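Local coordinates for protein ribonucleoside triphosphate reductase (Lactobacillus leichmannii, PDB 1L1L) that probably reduces ribonucleoside triphosphates to 2'-deoxyribonucleotides by radical chemistry started by its B12 cofactor, as an allosterically regulated monomer, at residues W120-K128 / S170-V178; L252-Y260 / A271-L281. All blocks are in the same frame, centred on the assembly; numbering follows the deposited sequence.

Contact 1. Residues W120-K128 / S170-V178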
loop_
_atom_site.group_PDB
_atom_site.type_symbol
_atom_site.label_atom_id
_atom_site.label_comp_id
_atom_site.label_asym_id
_atom_site.label_seq_id
_atom_site.Cartn_x
_atom_site.Cartn_y
_atom_site.Cartn_z
ATOM N N TRP A 120 -7.197 1.571 1.135
ATOM C CA TRP A 120 -8.630 1.549 1.345
ATOM C C TRP A 120 -9.312 0.786 0.215
ATOM O O TRP A 120 -8.665 0.386 -0.762
ATOM C CB TRP A 120 -9.173 2.984 1.345
ATOM C CG TRP A 120 -8.415 3.972 2.194
ATOM C CD1 TRP A 120 -7.191 4.515 1.941
ATOM C CD2 TRP A 120 -8.837 4.498 3.456
ATOM N NE1 TRP A 120 -6.817 5.352 2.979
ATOM C CE2 TRP A 120 -7.812 5.354 3.919
ATOM C CE3 TRP A 120 -9.985 4.327 4.242
ATOM C CZ2 TRP A 120 -7.901 6.038 5.137
ATOM C CZ3 TRP A 120 -10.073 5.010 5.457
ATOM C CH2 TRP A 120 -9.036 5.852 5.888
ATOM N N PHE A 121 -10.612 0.573 0.383
ATOM C CA PHE A 121 -11.442 -0.073 -0.629
ATOM C C PHE A 121 -12.745 0.707 -0.740
ATOM O O PHE A 121 -13.216 1.261 0.236
ATOM C CB PHE A 121 -11.797 -1.511 -0.272
ATOM C CG PHE A 121 -12.822 -2.099 -1.196
ATOM C CD1 PHE A 121 -12.463 -2.521 -2.475
ATOM C CD2 PHE A 121 -14.164 -2.105 -0.840
ATOM C CE1 PHE A 121 -13.436 -2.933 -3.391
ATOM C CE2 PHE A 121 -15.145 -2.513 -1.745
ATOM C CZ PHE A 121 -14.777 -2.925 -3.022
ATOM N N VAL A 122 -13.331 0.752 -1.936
ATOM C CA VAL A 122 -14.602 1.452 -2.104
ATOM C C VAL A 122 -15.319 0.885 -3.328
ATOM O O VAL A 122 -14.681 0.604 -4.341
ATOM C CB VAL A 122 -14.400 2.984 -2.270
ATOM C CG1 VAL A 122 -13.605 3.285 -3.529
ATOM C CG2 VAL A 122 -15.752 3.682 -2.326
ATOM N N ALA A 123 -16.629 0.689 -3.209
ATOM C CA ALA A 123 -17.456 0.168 -4.306
ATOM C C ALA A 123 -17.875 1.332 -5.218
ATOM O O ALA A 123 -18.334 2.368 -4.737
ATOM C CB ALA A 123 -18.701 -0.538 -3.735
ATOM N N ILE A 124 -17.705 1.167 -6.531
ATOM C CA ILE A 124 -18.073 2.221 -7.468
ATOM C C ILE A 124 -19.554 2.141 -7.815
ATOM O O ILE A 124 -19.930 1.639 -8.874
ATOM C CB ILE A 124 -17.248 2.155 -8.784
ATOM C CG1 ILE A 124 -15.752 2.148 -8.474
ATOM C CG2 ILE A 124 -17.557 3.373 -9.652
ATOM C CD1 ILE A 124 -15.303 3.310 -7.608
ATOM N N ARG A 125 -20.381 2.624 -6.891
ATOM C CA ARG A 125 -21.826 2.677 -7.058
ATOM C C ARG A 125 -22.296 3.964 -6.393
ATOM O O ARG A 125 -21.710 4.404 -5.399
ATOM C CB ARG A 125 -22.502 1.489 -6.382
ATOM C CG ARG A 125 -22.236 1.381 -4.889
ATOM C CD ARG A 125 -23.194 0.384 -4.245
ATOM N NE ARG A 125 -22.812 0.013 -2.882
ATOM C CZ ARG A 125 -22.007 -1.006 -2.578
ATOM N NH1 ARG A 125 -21.497 -1.764 -3.543
ATOM N NH2 ARG A 125 -21.715 -1.267 -1.309
ATOM N N PRO A 126 -23.359 4.589 -6.928
ATOM C CA PRO A 126 -23.840 5.829 -6.309
ATOM C C PRO A 126 -24.040 5.623 -4.810
ATOM O O PRO A 126 -24.567 4.598 -4.381
ATOM C CB PRO A 126 -25.145 6.094 -7.053
ATOM C CG PRO A 126 -24.827 5.565 -8.439
ATOM C CD PRO A 126 -24.155 4.249 -8.123
ATOM N N GLN A 127 -23.595 6.587 -4.014
ATOM C CA GLN A 127 -23.720 6.493 -2.563
ATOM C C GLN A 127 -23.896 7.880 -1.967
ATOM O O GLN A 127 -23.620 8.886 -2.620
ATOM C CB GLN A 127 -22.451 5.879 -1.945
ATOM C CG GLN A 127 -22.162 4.452 -2.321
ATOM C CD GLN A 127 -20.852 3.959 -1.727
ATOM O OE1 GLN A 127 -20.635 4.043 -0.517
ATOM N NE2 GLN A 127 -19.974 3.440 -2.578
ATOM N N LYS A 128 -24.335 7.923 -0.716
ATOM C CA LYS A 128 -24.503 9.190 -0.015
ATOM C C LYS A 128 -23.153 9.561 0.597
ATOM O O LYS A 128 -22.384 8.681 0.993
ATOM C CB LYS A 128 -25.537 9.048 1.106
ATOM C CG LYS A 128 -25.111 8.096 2.201
ATOM C CD LYS A 128 -26.146 7.991 3.305
ATOM C CE LYS A 128 -25.652 7.079 4.429
ATOM N NZ LYS A 128 -26.646 6.934 5.534
ATOM N N SER A 170 -22.537 -5.613 -11.051
ATOM C CA SER A 170 -23.554 -5.252 -10.070
ATOM C C SER A 170 -23.484 -3.806 -9.590
ATOM O O SER A 170 -24.508 -3.231 -9.213
ATOM C CB SER A 170 -23.483 -6.184 -8.865
ATOM O OG SER A 170 -22.244 -6.037 -8.191
ATOM N N ASN A 171 -22.290 -3.214 -9.568
ATOM C CA ASN A 171 -22.194 -1.822 -9.133
ATOM C C ASN A 171 -22.411 -0.902 -10.335
ATOM O O ASN A 171 -23.130 0.081 -10.252
ATOM C CB ASN A 171 -20.823 -1.510 -8.490
ATOM C CG ASN A 171 -20.596 -2.242 -7.168
ATOM O OD1 ASN A 171 -21.468 -2.281 -6.300
ATOM N ND2 ASN A 171 -19.404 -2.812 -7.008
ATOM N N ILE A 172 -21.786 -1.215 -11.460
ATOM C CA ILE A 172 -21.943 -0.374 -12.637
ATOM C C ILE A 172 -23.409 -0.236 -13.057
ATOM O O ILE A 172 -23.824 0.827 -13.508
ATOM C CB ILE A 172 -21.118 -0.906 -13.831
ATOM C CG1 ILE A 172 -19.630 -0.926 -13.469
ATOM C CG2 ILE A 172 -21.329 -0.018 -15.051
ATOM C CD1 ILE A 172 -19.111 0.409 -12.986
ATOM N N SER A 173 -24.194 -1.296 -12.884
ATOM C CA SER A 173 -25.609 -1.253 -13.270
ATOM C C SER A 173 -26.388 -0.301 -12.370
ATOM O O SER A 173 -27.478 0.147 -12.727
ATOM C CB SER A 173 -26.239 -2.653 -13.205
ATOM O OG SER A 173 -26.489 -3.060 -11.866
ATOM N N GLN A 174 -25.823 0.017 -11.208
ATOM C CA GLN A 174 -26.481 0.917 -10.268
ATOM C C GLN A 174 -26.309 2.380 -10.660
ATOM O O GLN A 174 -26.979 3.255 -10.123
ATOM C CB GLN A 174 -25.937 0.703 -8.858
ATOM C CG GLN A 174 -26.267 -0.650 -8.265
ATOM C CD GLN A 174 -25.890 -0.738 -6.798
ATOM O OE1 GLN A 174 -26.352 0.056 -5.980
ATOM N NE2 GLN A 174 -25.045 -1.709 -6.459
ATOM N N ILE A 175 -25.407 2.638 -11.598
ATOM C CA ILE A 175 -25.159 3.997 -12.059
ATOM C C ILE A 175 -26.175 4.353 -13.148
ATOM O O ILE A 175 -26.271 3.665 -14.167
ATOM C CB ILE A 175 -23.738 4.139 -12.640
ATOM C CG1 ILE A 175 -22.699 3.797 -11.562
ATOM C CG2 ILE A 175 -23.524 5.562 -13.157
ATOM C CD1 ILE A 175 -21.269 3.939 -12.038
ATOM N N PRO A 176 -26.937 5.440 -12.942
ATOM C CA PRO A 176 -27.966 5.934 -13.867
ATOM C C PRO A 176 -27.460 6.355 -15.242
ATOM O O PRO A 176 -26.259 6.507 -15.459
ATOM C CB PRO A 176 -28.583 7.101 -13.102
ATOM C CG PRO A 176 -27.422 7.616 -12.299
ATOM C CD PRO A 176 -26.805 6.339 -11.782
ATOM N N ARG A 177 -28.386 6.542 -16.178
ATOM C CA ARG A 177 -28.008 6.952 -17.520
ATOM C C ARG A 177 -27.386 8.344 -17.490
ATOM O O ARG A 177 -27.809 9.198 -16.722
ATOM C CB ARG A 177 -29.233 6.952 -18.441
ATOM C CG ARG A 177 -30.473 7.589 -17.826
ATOM C CD ARG A 177 -31.579 7.784 -18.869
ATOM N NE ARG A 177 -32.855 8.166 -18.259
ATOM C CZ ARG A 177 -33.940 8.532 -18.941
ATOM N NH1 ARG A 177 -33.913 8.575 -20.269
ATOM N NH2 ARG A 177 -35.062 8.842 -18.297
ATOM N N VAL A 178 -26.375 8.566 -18.324
ATOM C CA VAL A 178 -25.733 9.872 -18.396
ATOM C C VAL A 178 -26.737 10.815 -19.066
ATOM O O VAL A 178 -26.831 10.863 -20.292
ATOM C CB VAL A 178 -24.433 9.821 -19.240
ATOM C CG1 VAL A 178 -23.764 11.186 -19.251
ATOM C CG2 VAL A 178 -23.478 8.766 -18.678
HETATM O O HOH W 1 -26.236 2.676 -5.413
#
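Arg125 and Asn171 bring the two backbones to within 5.0 Å, CA to CA, where the chain leaving strand 119-123 of the ten-stranded alpha-beta barrel passes helix 169-172. Both segments turn at this point: Ile124 is the centre of an inverse gamma turn, and Ile172 to Ile175 form a type I beta turn. Arg125 reaches over with its NH1, which donates to Asn171 OD1 at 2.8 Å. The bond is bent, 141° at the hydrogen; the oxygen sits in the guanidinium plane, the guanidinium and amide planes are 40° apart, and the donor is tilted from the carbonyl plane. Asn171 CG stands anti to its carbonyl carbon (chi1 -67°), which carries the amide to Arg125 NH1. An extended arginine suits the site, since NH2 goes on to a salt bridge with Glu403, and two partners hold the guanidinium. Gln174 runs alongside Arg125, pointing the same way with its amide nearly parallel to the guanidinium. Its amide meets the aliphatic CD of Arg125, 3.6 Å from NE2, while that same NE2 donates back to Ser170 O and so keeps the amide in place. Next along the two chains the packing is apolar. Pro126 lies at about a right angle to Ile175, its CD 3.8 Å from CG1, and its CG touches Pro176 CD. Rigid rings fit here, where two loops abut without pairing as strands. Asn171 CB packs 3.3 Å from Ile124 O, a buried carbonyl oxygen with no polar partner. Ile124 itself leads inward to Phe150 of helix 148-158 and Cys305 of helix 298-313. Beside exposed Gln174 a water bridges the segments, donating to Pro126 O and to Gln174 OE1, each at 2.7 Å.

Contact 2. Residues L252-Y260 / A271-L281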
loop_
_atom_site.group_PDB
_atom_site.type_symbol
_atom_site.label_atom_id
_atom_site.label_comp_id
_atom_site.label_asym_id
_atom_site.label_seq_id
_atom_site.Cartn_x
_atom_site.Cartn_y
_atom_site.Cartn_z
ATOM N N LEU A 252 -15.214 25.942 -14.282
ATOM C CA LEU A 252 -14.418 25.730 -13.076
ATOM C C LEU A 252 -13.199 26.653 -13.120
ATOM O O LEU A 252 -12.391 26.595 -14.053
ATOM C CB LEU A 252 -13.984 24.262 -12.977
ATOM C CG LEU A 252 -15.122 23.257 -12.784
ATOM C CD1 LEU A 252 -14.567 21.839 -12.760
ATOM C CD2 LEU A 252 -15.859 23.551 -11.486
ATOM N N ASP A 253 -13.085 27.511 -12.109
ATOM C CA ASP A 253 -11.986 28.472 -12.022
ATOM C C ASP A 253 -10.876 27.948 -11.097
ATOM O O ASP A 253 -11.093 27.805 -9.892
ATOM C CB ASP A 253 -12.520 29.803 -11.475
ATOM C CG ASP A 253 -11.573 30.959 -11.715
ATOM O OD1 ASP A 253 -10.350 30.773 -11.555
ATOM O OD2 ASP A 253 -12.053 32.064 -12.050
ATOM N N LEU A 254 -9.703 27.664 -11.665
ATOM C CA LEU A 254 -8.563 27.152 -10.894
ATOM C C LEU A 254 -7.447 28.201 -10.840
ATOM O O LEU A 254 -6.259 27.862 -10.852
ATOM C CB LEU A 254 -7.998 25.877 -11.544
ATOM C CG LEU A 254 -8.943 24.907 -12.262
ATOM C CD1 LEU A 254 -8.183 23.623 -12.569
ATOM C CD2 LEU A 254 -10.164 24.607 -11.412
ATOM N N SER A 255 -7.826 29.473 -10.794
ATOM C CA SER A 255 -6.840 30.551 -10.758
ATOM C C SER A 255 -6.108 30.607 -9.419
ATOM O O SER A 255 -4.996 31.131 -9.338
ATOM C CB SER A 255 -7.517 31.901 -11.031
ATOM O OG SER A 255 -8.102 31.939 -12.328
ATOM N N ASP A 256 -6.729 30.061 -8.376
ATOM C CA ASP A 256 -6.139 30.071 -7.035
ATOM C C ASP A 256 -5.270 28.868 -6.720
ATOM O O ASP A 256 -4.548 28.864 -5.723
ATOM C CB ASP A 256 -7.231 30.179 -5.972
ATOM C CG ASP A 256 -7.888 31.542 -5.958
ATOM O OD1 ASP A 256 -7.167 32.533 -6.192
ATOM O OD2 ASP A 256 -9.114 31.624 -5.709
ATOM N N ILE A 257 -5.337 27.837 -7.555
ATOM C CA ILE A 257 -4.530 26.654 -7.302
ATOM C C ILE A 257 -3.047 27.017 -7.309
ATOM O O ILE A 257 -2.564 27.670 -8.234
ATOM C CB ILE A 257 -4.792 25.559 -8.354
ATOM C CG1 ILE A 257 -6.289 25.254 -8.415
ATOM C CG2 ILE A 257 -4.014 24.306 -8.002
ATOM C CD1 ILE A 257 -6.902 24.917 -7.079
ATOM N N ARG A 258 -2.334 26.593 -6.269
ATOM C CA ARG A 258 -0.906 26.883 -6.146
ATOM C C ARG A 258 -0.099 26.245 -7.268
ATOM O O ARG A 258 -0.382 25.131 -7.702
ATOM C CB ARG A 258 -0.375 26.389 -4.795
ATOM C CG ARG A 258 -0.219 24.882 -4.706
ATOM C CD ARG A 258 0.014 24.427 -3.274
ATOM N NE ARG A 258 -1.078 24.848 -2.405
ATOM C CZ ARG A 258 -1.259 24.411 -1.164
ATOM N NH1 ARG A 258 -0.418 23.530 -0.636
ATOM N NH2 ARG A 258 -2.283 24.857 -0.451
ATOM N N PRO A 259 0.945 26.940 -7.730
ATOM C CA PRO A 259 1.821 26.474 -8.804
ATOM C C PRO A 259 2.670 25.255 -8.471
ATOM O O PRO A 259 2.735 24.807 -7.328
ATOM C CB PRO A 259 2.670 27.701 -9.103
ATOM C CG PRO A 259 2.816 28.328 -7.744
ATOM C CD PRO A 259 1.396 28.246 -7.217
ATOM N N TYR A 260 3.321 24.728 -9.500
ATOM C CA TYR A 260 4.178 23.563 -9.372
ATOM C C TYR A 260 5.398 23.855 -8.502
ATOM O O TYR A 260 6.045 24.892 -8.644
ATOM C CB TYR A 260 4.599 23.105 -10.772
ATOM C CG TYR A 260 5.734 22.111 -10.809
ATOM C CD1 TYR A 260 7.058 22.536 -10.717
ATOM C CD2 TYR A 260 5.489 20.747 -10.959
ATOM C CE1 TYR A 260 8.108 21.634 -10.780
ATOM C CE2 TYR A 260 6.535 19.833 -11.022
ATOM C CZ TYR A 260 7.842 20.285 -10.935
ATOM O OH TYR A 260 8.889 19.394 -11.012
ATOM N N ALA A 271 3.958 20.737 -4.692
ATOM C CA ALA A 271 2.742 20.746 -5.499
ATOM C C ALA A 271 3.024 20.464 -6.977
ATOM O O ALA A 271 4.139 20.643 -7.465
ATOM C CB ALA A 271 2.030 22.086 -5.348
ATOM N N SER A 272 1.997 20.020 -7.688
ATOM C CA SER A 272 2.138 19.704 -9.110
ATOM C C SER A 272 1.622 20.835 -9.999
ATOM O O SER A 272 1.914 20.883 -11.200
ATOM C CB SER A 272 1.346 18.440 -9.423
ATOM O OG SER A 272 -0.023 18.654 -9.124
ATOM N N GLY A 273 0.863 21.750 -9.409
ATOM C CA GLY A 273 0.287 22.824 -10.195
ATOM C C GLY A 273 -1.089 22.324 -10.602
ATOM O O GLY A 273 -1.388 21.150 -10.392
ATOM N N PRO A 274 -1.943 23.166 -11.192
ATOM C CA PRO A 274 -3.283 22.728 -11.589
ATOM C C PRO A 274 -3.324 21.964 -12.911
ATOM O O PRO A 274 -4.346 21.381 -13.254
ATOM C CB PRO A 274 -4.042 24.040 -11.676
ATOM C CG PRO A 274 -2.994 24.945 -12.288
ATOM C CD PRO A 274 -1.736 24.591 -11.515
ATOM N N MET A 275 -2.210 21.964 -13.637
ATOM C CA MET A 275 -2.152 21.306 -14.937
ATOM C C MET A 275 -2.703 19.881 -14.930
ATOM O O MET A 275 -3.587 19.557 -15.723
ATOM C CB MET A 275 -0.719 21.328 -15.478
ATOM C CG MET A 275 -0.200 22.728 -15.819
ATOM S SD MET A 275 0.223 23.736 -14.351
ATOM C CE MET A 275 1.751 22.974 -13.894
ATOM N N PRO A 276 -2.196 19.007 -14.042
ATOM C CA PRO A 276 -2.732 17.640 -14.036
ATOM C C PRO A 276 -4.229 17.594 -13.746
ATOM O O PRO A 276 -4.937 16.706 -14.240
ATOM C CB PRO A 276 -1.898 16.936 -12.959
ATOM C CG PRO A 276 -1.472 18.069 -12.055
ATOM C CD PRO A 276 -1.126 19.154 -13.046
ATOM N N LEU A 277 -4.712 18.548 -12.949
ATOM C CA LEU A 277 -6.136 18.603 -12.621
ATOM C C LEU A 277 -6.962 18.995 -13.846
ATOM O O LEU A 277 -8.070 18.501 -14.043
ATOM C CB LEU A 277 -6.396 19.615 -11.498
ATOM C CG LEU A 277 -7.867 19.812 -11.125
ATOM C CD1 LEU A 277 -8.448 18.498 -10.625
ATOM C CD2 LEU A 277 -8.001 20.907 -10.064
ATOM N N ILE A 278 -6.419 19.893 -14.660
ATOM C CA ILE A 278 -7.114 20.356 -15.862
ATOM C C ILE A 278 -7.371 19.173 -16.799
ATOM O O ILE A 278 -8.513 18.896 -17.157
ATOM C CB ILE A 278 -6.286 21.450 -16.578
ATOM C CG1 ILE A 278 -6.275 22.717 -15.711
ATOM C CG2 ILE A 278 -6.864 21.749 -17.965
ATOM C CD1 ILE A 278 -5.208 23.705 -16.063
ATOM N N SER A 279 -6.304 18.478 -17.167
ATOM C CA SER A 279 -6.394 17.310 -18.046
ATOM C C SER A 279 -7.388 16.287 -17.499
ATOM O O SER A 279 -8.245 15.767 -18.231
ATOM C CB SER A 279 -5.024 16.652 -18.175
ATOM O OG SER A 279 -4.040 17.602 -18.540
ATOM N N MET A 280 -7.275 15.995 -16.205
ATOM C CA MET A 280 -8.162 15.028 -15.575
ATOM C C MET A 280 -9.628 15.421 -15.725
ATOM O O MET A 280 -10.469 14.584 -16.041
ATOM C CB MET A 280 -7.825 14.896 -14.088
ATOM C CG MET A 280 -8.615 13.827 -13.363
ATOM S SD MET A 280 -8.734 14.175 -11.581
ATOM C CE MET A 280 -10.353 14.923 -11.506
ATOM N N LEU A 281 -9.943 16.691 -15.492
ATOM C CA LEU A 281 -11.323 17.148 -15.602
ATOM C C LEU A 281 -11.804 17.089 -17.052
ATOM O O LEU A 281 -12.960 16.758 -17.315
ATOM C CB LEU A 281 -11.458 18.578 -15.079
ATOM C CG LEU A 281 -11.284 18.726 -13.566
ATOM C CD1 LEU A 281 -11.075 20.202 -13.230
ATOM C CD2 LEU A 281 -12.498 18.154 -12.838
HETATM O O HOH W 2 -1.122 22.670 -7.126
#
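Leu254 puts its CD1 methyl against helix 275-289, 3.7 Å from Leu277 CD2 and 3.8 Å from Ile278 CG1. The segments form a beta-alpha unit of the B12-dependent insertion domain: strand 249-253 is the middle one of three parallel strands, and the chain beyond it loops back into the helix. Leu252 meets Leu281 one turn further on, CD1 to CD1, and branched aliphatic residues suit this layer between sheet and helix. Ile257 and Pro274 lie alongside with opposed directions, CG2 of Ile257 3.7 Å from Pro274 CB. Where the loop ends come together the contact turns to backbone. Gly273 CA approaches Arg258 O at 3.5 Å in a CA-H...O contact; glycine suits the place because a CB would jam against the preceding carbonyl oxygen and clash with Met275 CE. Tyr260 presents its ring edge to Ser272 O. Ala271 CB fits against Arg258 CG at 3.6 Å, while Arg258 NE pairs with Asp222. A water donates to Arg258 O and weakly accepts from Gly273 N. With direct contacts made by aliphatic groups and by C-H groups against carbonyl oxygens, the aliphatic part depends on fit, while the loop ends add C-H...O contacts and one weakly held water bridge.

In the fold
Contact 1 closes before contact 2 opens along the chain; their centres are 27 Å apart, and their nearest atoms, about 12 Å apart, do not touch. Both are partly buried and lie towards the outside of the molecule, but they hold different elements. Contact 1 joins the loop leaving a strand of the barrel to a short helix and the turn that follows it, and combines a charged side chain and amides with proline packing. Contact 2 lies in the insertion domain, where a central strand and its following helix meet through aliphatic side chains, giving way to backbone contacts at the loop end. Each contains one bridging water, linking backbone to side chain in contact 1 but backbone to backbone in contact 2.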